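Side-chain contacts in ferredoxin-thioredoxin reductase variable chain, chloroplastic (Arabidopsis thaliana, PDB 7C2B), which serves as the variable subunit of ferredoxin-thioredoxin reductase, the chloroplast enzyme that probably passes electrons from reduced ferredoxin to thioredoxins: residues 25-30 / 65-70; 43-48 / 52-57. All blocks are in the same frame, centred on the assembly; numbering follows the deposited sequence.

Contact 1 (25-30 / 65-70); sequences EEDEKA and KDYVVL
The methyl group of Ala-30 sits squarely over the centre of the Tyr-67 ring, its CB 3.4 Å from the ring centroid and 12° off the normal, a CH-pi contact in which the smallest of side chains covers an aromatic face. That methyl touches all six ring carbons. One helical turn earlier, Asp-27 meets the same ring at its edge: Tyr-67 OH donates to Asp-27 OD1 over 2.9 Å, reaching the oxygen nearly along its C-O axis, with the carboxylate turned 50° from the ring plane. The tyrosine gets there because its CG is anti to the backbone N (chi1 178°), which carries the ring off the end of strand 61-67 and up against helix 25-31. Val-69 CG2 packs against the same carboxylate, 3.7 Å from Asp-27 OD1. A water donates to Tyr-67 OH at 3.2 Å and also, weakly, to Glu-26 OE2. From the neighbouring strand 82-90, Phe-82 meets the tyrosine ring at an incline, while Lys-31 NZ binds the carbonyl of Tyr-67. The phenol oxygen thus donates one hydrogen bond, to a carboxylate, and accepts one, from water, and the face contact and the edge bond together fix where the ring lies.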
loop_
_atom_site.group_PDB
_atom_site.type_symbol
_atom_site.label_atom_id
_atom_site.label_comp_id
_atom_site.label_asym_id
_atom_site.label_seq_id
_atom_site.Cartn_x
_atom_site.Cartn_y
_atom_site.Cartn_z
ATOM N N GLU B 25 12.210 6.180 -20.634
ATOM C CA GLU B 25 13.575 5.684 -20.762
ATOM C C GLU B 25 13.910 4.717 -19.640
ATOM O O GLU B 25 14.624 3.733 -19.856
ATOM C CB GLU B 25 14.590 6.827 -20.763
ATOM C CG GLU B 25 14.469 7.826 -21.890
ATOM C CD GLU B 25 15.518 8.922 -21.779
ATOM O OE1 GLU B 25 15.523 9.843 -22.626
ATOM O OE2 GLU B 25 16.349 8.853 -20.843
ATOM N N GLU B 26 13.431 4.998 -18.424
ATOM C CA GLU B 26 13.688 4.090 -17.313
ATOM C C GLU B 26 13.128 2.706 -17.613
ATOM O O GLU B 26 13.817 1.698 -17.442
ATOM C CB GLU B 26 13.090 4.639 -16.018
ATOM C CG GLU B 26 13.185 3.661 -14.851
ATOM C CD GLU B 26 12.453 4.144 -13.607
ATOM O OE1 GLU B 26 11.391 4.791 -13.750
ATOM O OE2 GLU B 26 12.943 3.871 -12.485
ATOM N N ASP B 27 11.881 2.648 -18.087
ATOM C CA ASP B 27 11.270 1.372 -18.446
ATOM C C ASP B 27 12.036 0.689 -19.572
ATOM O O ASP B 27 12.237 -0.532 -19.551
ATOM C CB ASP B 27 9.816 1.588 -18.862
ATOM C CG ASP B 27 8.923 1.957 -17.698
ATOM O OD1 ASP B 27 9.249 1.596 -16.543
ATOM O OD2 ASP B 27 7.890 2.610 -17.948
ATOM N N GLU B 28 12.458 1.460 -20.573
ATOM C CA GLU B 28 13.204 0.885 -21.687
ATOM C C GLU B 28 14.539 0.316 -21.214
ATOM O O GLU B 28 14.893 -0.821 -21.543
ATOM C CB GLU B 28 13.406 1.949 -22.771
ATOM C CG GLU B 28 13.954 1.422 -24.083
ATOM C CD GLU B 28 15.012 2.342 -24.681
ATOM O OE1 GLU B 28 14.638 3.333 -25.354
ATOM O OE2 GLU B 28 16.221 2.077 -24.469
ATOM N N LYS B 29 15.282 1.081 -20.414
ATOM C CA LYS B 29 16.574 0.596 -19.940
ATOM C C LYS B 29 16.418 -0.544 -18.937
ATOM O O LYS B 29 17.327 -1.368 -18.799
ATOM C CB LYS B 29 17.376 1.738 -19.323
ATOM C CG LYS B 29 17.981 2.668 -20.373
ATOM C CD LYS B 29 18.184 4.078 -19.845
ATOM C CE LYS B 29 18.970 4.081 -18.540
ATOM N NZ LYS B 29 20.324 4.696 -18.719
ATOM N N ALA B 30 15.286 -0.606 -18.232
ATOM C CA ALA B 30 15.043 -1.740 -17.343
ATOM C C ALA B 30 14.771 -3.010 -18.138
ATOM O O ALA B 30 15.302 -4.082 -17.813
ATOM C CB ALA B 30 13.875 -1.436 -16.408
ATOM N N LYS B 65 14.635 -12.323 -14.579
ATOM C CA LYS B 65 13.739 -13.141 -15.384
ATOM C C LYS B 65 12.771 -12.281 -16.177
ATOM O O LYS B 65 12.477 -12.574 -17.341
ATOM C CB LYS B 65 12.969 -14.098 -14.471
ATOM C CG LYS B 65 12.133 -15.151 -15.196
ATOM C CD LYS B 65 13.021 -16.299 -15.675
ATOM C CE LYS B 65 12.193 -17.396 -16.343
ATOM N NZ LYS B 65 13.041 -18.530 -16.795
ATOM N N ASP B 66 12.256 -11.225 -15.558
ATOM C CA ASP B 66 11.286 -10.374 -16.219
ATOM C C ASP B 66 11.323 -9.002 -15.577
ATOM O O ASP B 66 11.773 -8.833 -14.439
ATOM C CB ASP B 66 9.865 -10.951 -16.146
ATOM C CG ASP B 66 9.032 -10.609 -17.376
ATOM O OD1 ASP B 66 9.455 -9.729 -18.160
ATOM O OD2 ASP B 66 7.962 -11.229 -17.569
ATOM N N TYR B 67 10.859 -8.025 -16.343
ATOM C CA TYR B 67 10.539 -6.699 -15.843
ATOM C C TYR B 67 9.130 -6.402 -16.310
ATOM O O TYR B 67 8.882 -6.319 -17.516
ATOM C CB TYR B 67 11.515 -5.657 -16.379
ATOM C CG TYR B 67 11.216 -4.249 -15.943
ATOM C CD1 TYR B 67 11.613 -3.798 -14.688
ATOM C CD2 TYR B 67 10.569 -3.360 -16.791
ATOM C CE1 TYR B 67 11.364 -2.490 -14.282
ATOM C CE2 TYR B 67 10.313 -2.053 -16.402
ATOM C CZ TYR B 67 10.714 -1.621 -15.148
ATOM O OH TYR B 67 10.464 -0.320 -14.764
ATOM N N VAL B 68 8.196 -6.279 -15.385
ATOM C CA VAL B 68 6.802 -6.149 -15.776
ATOM C C VAL B 68 6.253 -4.870 -15.167
ATOM O O VAL B 68 6.061 -4.779 -13.949
ATOM C CB VAL B 68 5.971 -7.372 -15.375
ATOM C CG1 VAL B 68 4.535 -7.195 -15.833
ATOM C CG2 VAL B 68 6.559 -8.633 -16.007
ATOM N N VAL B 69 6.030 -3.867 -16.013
ATOM C CA VAL B 69 5.273 -2.684 -15.639
ATOM C C VAL B 69 4.115 -2.440 -16.584
ATOM O O VAL B 69 3.393 -1.456 -16.420
ATOM C CB VAL B 69 6.173 -1.431 -15.557
ATOM C CG1 VAL B 69 7.251 -1.625 -14.503
ATOM C CG2 VAL B 69 6.801 -1.133 -16.919
ATOM N N LEU B 70 3.942 -3.290 -17.589
ATOM C CA LEU B 70 2.814 -3.231 -18.505
ATOM C C LEU B 70 2.044 -4.538 -18.434
ATOM O O LEU B 70 2.616 -5.600 -18.178
ATOM C CB LEU B 70 3.253 -3.022 -19.953
ATOM C CG LEU B 70 4.045 -1.793 -20.375
ATOM C CD1 LEU B 70 4.218 -1.844 -21.885
ATOM C CD2 LEU B 70 3.340 -0.512 -19.953
HETATM O O HOH W 1 12.616 0.393 -12.490
#

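Contact 2 (43-48 / 52-57); sequences PLKVYH and VPEVEL
Residues 43-48 and 52-57 form a short antiparallel beta hairpin, a two-stranded excursion between strands 37-40 and 61-67 of the SH3-like variable chain. Val-46 and Val-55 are its hydrogen-bonded pair, joined by Val-46 N to Val-55 O at 2.9 Å and by the reciprocal bond; Leu-57 N adds another to Leu-44 O. Glu-56 folds back at chi2 (62°) to bring its OE2 2.8 Å from Leu-44 N, a nearly straight bond (173°) on the syn side, and Met-58 N shares that oxygen. Lys-45 lies across Glu-54, its CE 3.2 Å from Glu-54 OE2, yet its ammonium reaches Glu-56 OE1 through a water. The Tyr-47 ring runs alongside Glu-54, with Tyr-47 CE1 3.7 Å from Glu-54 CG and Tyr-47 CD1 3.4 Å from Pro-53 O. A serine in place of Tyr-47 would probably strip the Glu-54 chain of its flanking ring, leaving it steadied on the Lys-45 side but freer to turn. The backbone of Tyr-47 hydrogen-bonds to another protein chain. On the other face, Leu-57 CD1 touches both Leu-44 CD2 and Val-46 CG1, 3.7 Å from each. This apolar side meets the main sheet: Leu-44 and Leu-57 rest on strand 94-102, and Val-55 reaches Lys-88 of strand 82-90.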
loop_
_atom_site.group_PDB
_atom_site.type_symbol
_atom_site.label_atom_id
_atom_site.label_comp_id
_atom_site.label_asym_id
_atom_site.label_seq_id
_atom_site.Cartn_x
_atom_site.Cartn_y
_atom_site.Cartn_z
ATOM N N PRO B 43 19.994 -6.049 2.875
ATOM C CA PRO B 43 19.326 -7.116 3.636
ATOM C C PRO B 43 17.889 -7.282 3.175
ATOM O O PRO B 43 17.156 -6.305 3.000
ATOM C CB PRO B 43 19.398 -6.627 5.089
ATOM C CG PRO B 43 20.541 -5.630 5.110
ATOM C CD PRO B 43 20.518 -4.980 3.750
ATOM N N LEU B 44 17.489 -8.533 2.974
ATOM C CA LEU B 44 16.160 -8.817 2.443
ATOM C C LEU B 44 15.821 -10.264 2.772
ATOM O O LEU B 44 16.455 -11.182 2.246
ATOM C CB LEU B 44 16.121 -8.568 0.938
ATOM C CG LEU B 44 14.880 -9.138 0.224
ATOM C CD1 LEU B 44 13.595 -8.566 0.812
ATOM C CD2 LEU B 44 14.980 -8.843 -1.267
ATOM N N LYS B 45 14.833 -10.465 3.641
ATOM C CA LYS B 45 14.348 -11.796 3.982
ATOM C C LYS B 45 13.107 -12.109 3.162
ATOM O O LYS B 45 12.239 -11.252 2.994
ATOM C CB LYS B 45 14.008 -11.898 5.473
ATOM C CG LYS B 45 15.142 -11.513 6.428
ATOM C CD LYS B 45 14.621 -11.418 7.862
ATOM C CE LYS B 45 15.743 -11.450 8.888
ATOM N NZ LYS B 45 16.331 -10.097 9.145
ATOM N N VAL B 46 13.017 -13.340 2.659
ATOM C CA VAL B 46 11.821 -13.762 1.939
ATOM C C VAL B 46 11.301 -15.059 2.551
ATOM O O VAL B 46 12.051 -15.852 3.134
ATOM C CB VAL B 46 12.045 -13.908 0.406
ATOM C CG1 VAL B 46 12.361 -12.531 -0.233
ATOM C CG2 VAL B 46 13.127 -14.928 0.067
ATOM N N TYR B 47 9.998 -15.270 2.398
ATOM C CA TYR B 47 9.282 -16.278 3.158
ATOM C C TYR B 47 8.531 -17.277 2.293
ATOM O O TYR B 47 7.902 -18.185 2.839
ATOM C CB TYR B 47 8.304 -15.590 4.126
ATOM C CG TYR B 47 9.026 -14.691 5.102
ATOM C CD1 TYR B 47 9.600 -15.215 6.257
ATOM C CD2 TYR B 47 9.164 -13.333 4.862
ATOM C CE1 TYR B 47 10.278 -14.411 7.148
ATOM C CE2 TYR B 47 9.847 -12.523 5.751
ATOM C CZ TYR B 47 10.404 -13.077 6.893
ATOM O OH TYR B 47 11.088 -12.282 7.783
ATOM N N HIS B 48 8.591 -17.152 0.969
ATOM C CA HIS B 48 7.772 -17.955 0.069
ATOM C C HIS B 48 8.520 -19.120 -0.573
ATOM O O HIS B 48 7.944 -19.806 -1.417
ATOM C CB HIS B 48 7.197 -17.068 -1.040
ATOM C CG HIS B 48 8.251 -16.471 -1.921
ATOM N ND1 HIS B 48 9.278 -15.695 -1.423
ATOM C CD2 HIS B 48 8.463 -16.569 -3.252
ATOM C CE1 HIS B 48 10.065 -15.324 -2.416
ATOM N NE2 HIS B 48 9.597 -15.847 -3.535
ATOM N N VAL B 52 11.348 -23.760 2.707
ATOM C CA VAL B 52 12.406 -23.003 3.371
ATOM C C VAL B 52 11.762 -21.796 4.033
ATOM O O VAL B 52 11.505 -20.794 3.354
ATOM C CB VAL B 52 13.493 -22.557 2.389
ATOM C CG1 VAL B 52 14.772 -22.195 3.146
ATOM C CG2 VAL B 52 13.719 -23.627 1.357
ATOM N N PRO B 53 11.489 -21.848 5.335
ATOM C CA PRO B 53 10.688 -20.787 5.961
ATOM C C PRO B 53 11.243 -19.380 5.786
ATOM O O PRO B 53 10.452 -18.436 5.693
ATOM C CB PRO B 53 10.673 -21.204 7.434
ATOM C CG PRO B 53 10.735 -22.706 7.367
ATOM C CD PRO B 53 11.680 -23.000 6.233
ATOM N N GLU B 54 12.561 -19.202 5.745
ATOM C CA GLU B 54 13.133 -17.860 5.699
ATOM C C GLU B 54 14.458 -17.925 4.963
ATOM O O GLU B 54 15.296 -18.773 5.275
ATOM C CB GLU B 54 13.330 -17.285 7.108
ATOM C CG GLU B 54 13.683 -15.790 7.121
ATOM C CD GLU B 54 14.079 -15.261 8.505
ATOM O OE1 GLU B 54 13.379 -15.563 9.493
ATOM O OE2 GLU B 54 15.089 -14.532 8.606
ATOM N N VAL B 55 14.628 -17.050 3.976
ATOM C CA VAL B 55 15.859 -16.971 3.204
ATOM C C VAL B 55 16.346 -15.531 3.241
ATOM O O VAL B 55 15.577 -14.607 2.964
ATOM C CB VAL B 55 15.660 -17.435 1.749
ATOM C CG1 VAL B 55 16.944 -17.279 0.954
ATOM C CG2 VAL B 55 15.191 -18.873 1.716
ATOM N N GLU B 56 17.617 -15.344 3.588
ATOM C CA GLU B 56 18.257 -14.037 3.513
ATOM C C GLU B 56 18.887 -13.894 2.133
ATOM O O GLU B 56 19.737 -14.704 1.747
ATOM C CB GLU B 56 19.313 -13.870 4.608
ATOM C CG GLU B 56 20.202 -12.615 4.421
ATOM C CD GLU B 56 19.424 -11.306 4.475
ATOM O OE1 GLU B 56 18.830 -10.994 5.533
ATOM O OE2 GLU B 56 19.406 -10.576 3.459
ATOM N N LEU B 57 18.470 -12.871 1.388
ATOM C CA LEU B 57 18.901 -12.762 -0.001
ATOM C C LEU B 57 20.178 -11.953 -0.182
ATOM O O LEU B 57 20.779 -12.018 -1.260
ATOM C CB LEU B 57 17.803 -12.129 -0.854
ATOM C CG LEU B 57 16.584 -13.033 -1.063
ATOM C CD1 LEU B 57 15.632 -12.405 -2.059
ATOM C CD2 LEU B 57 17.024 -14.419 -1.538
HETATM O O HOH W 2 17.554 -9.030 7.094
HETATM O O HOH W 3 11.448 -18.507 2.101
HETATM O O HOH W 4 7.751 -18.913 5.558
#

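Overall arrangement
The two contacts illustrate how a small beta-rich chain secures its additions to a central sheet. They lie on opposite sides of the chain's centre, their centres 24 Å apart and their nearest atoms about 12 Å apart, without touching. Along the sequence contact 2 is nested within contact 1: helix 25-31 comes first, then strand 37-40, the hairpin of 45-46 and 55-56, and finally strand 61-67, whose last residues open the segment 65-70. The five-stranded antiparallel sheet links them. Contact 1 sets the N-terminal helix against the end of strand 61-67, whereas contact 2 closes a hairpin whose apolar side packs on strand 94-102, outermost on that side within this chain, beside another protein of the assembly.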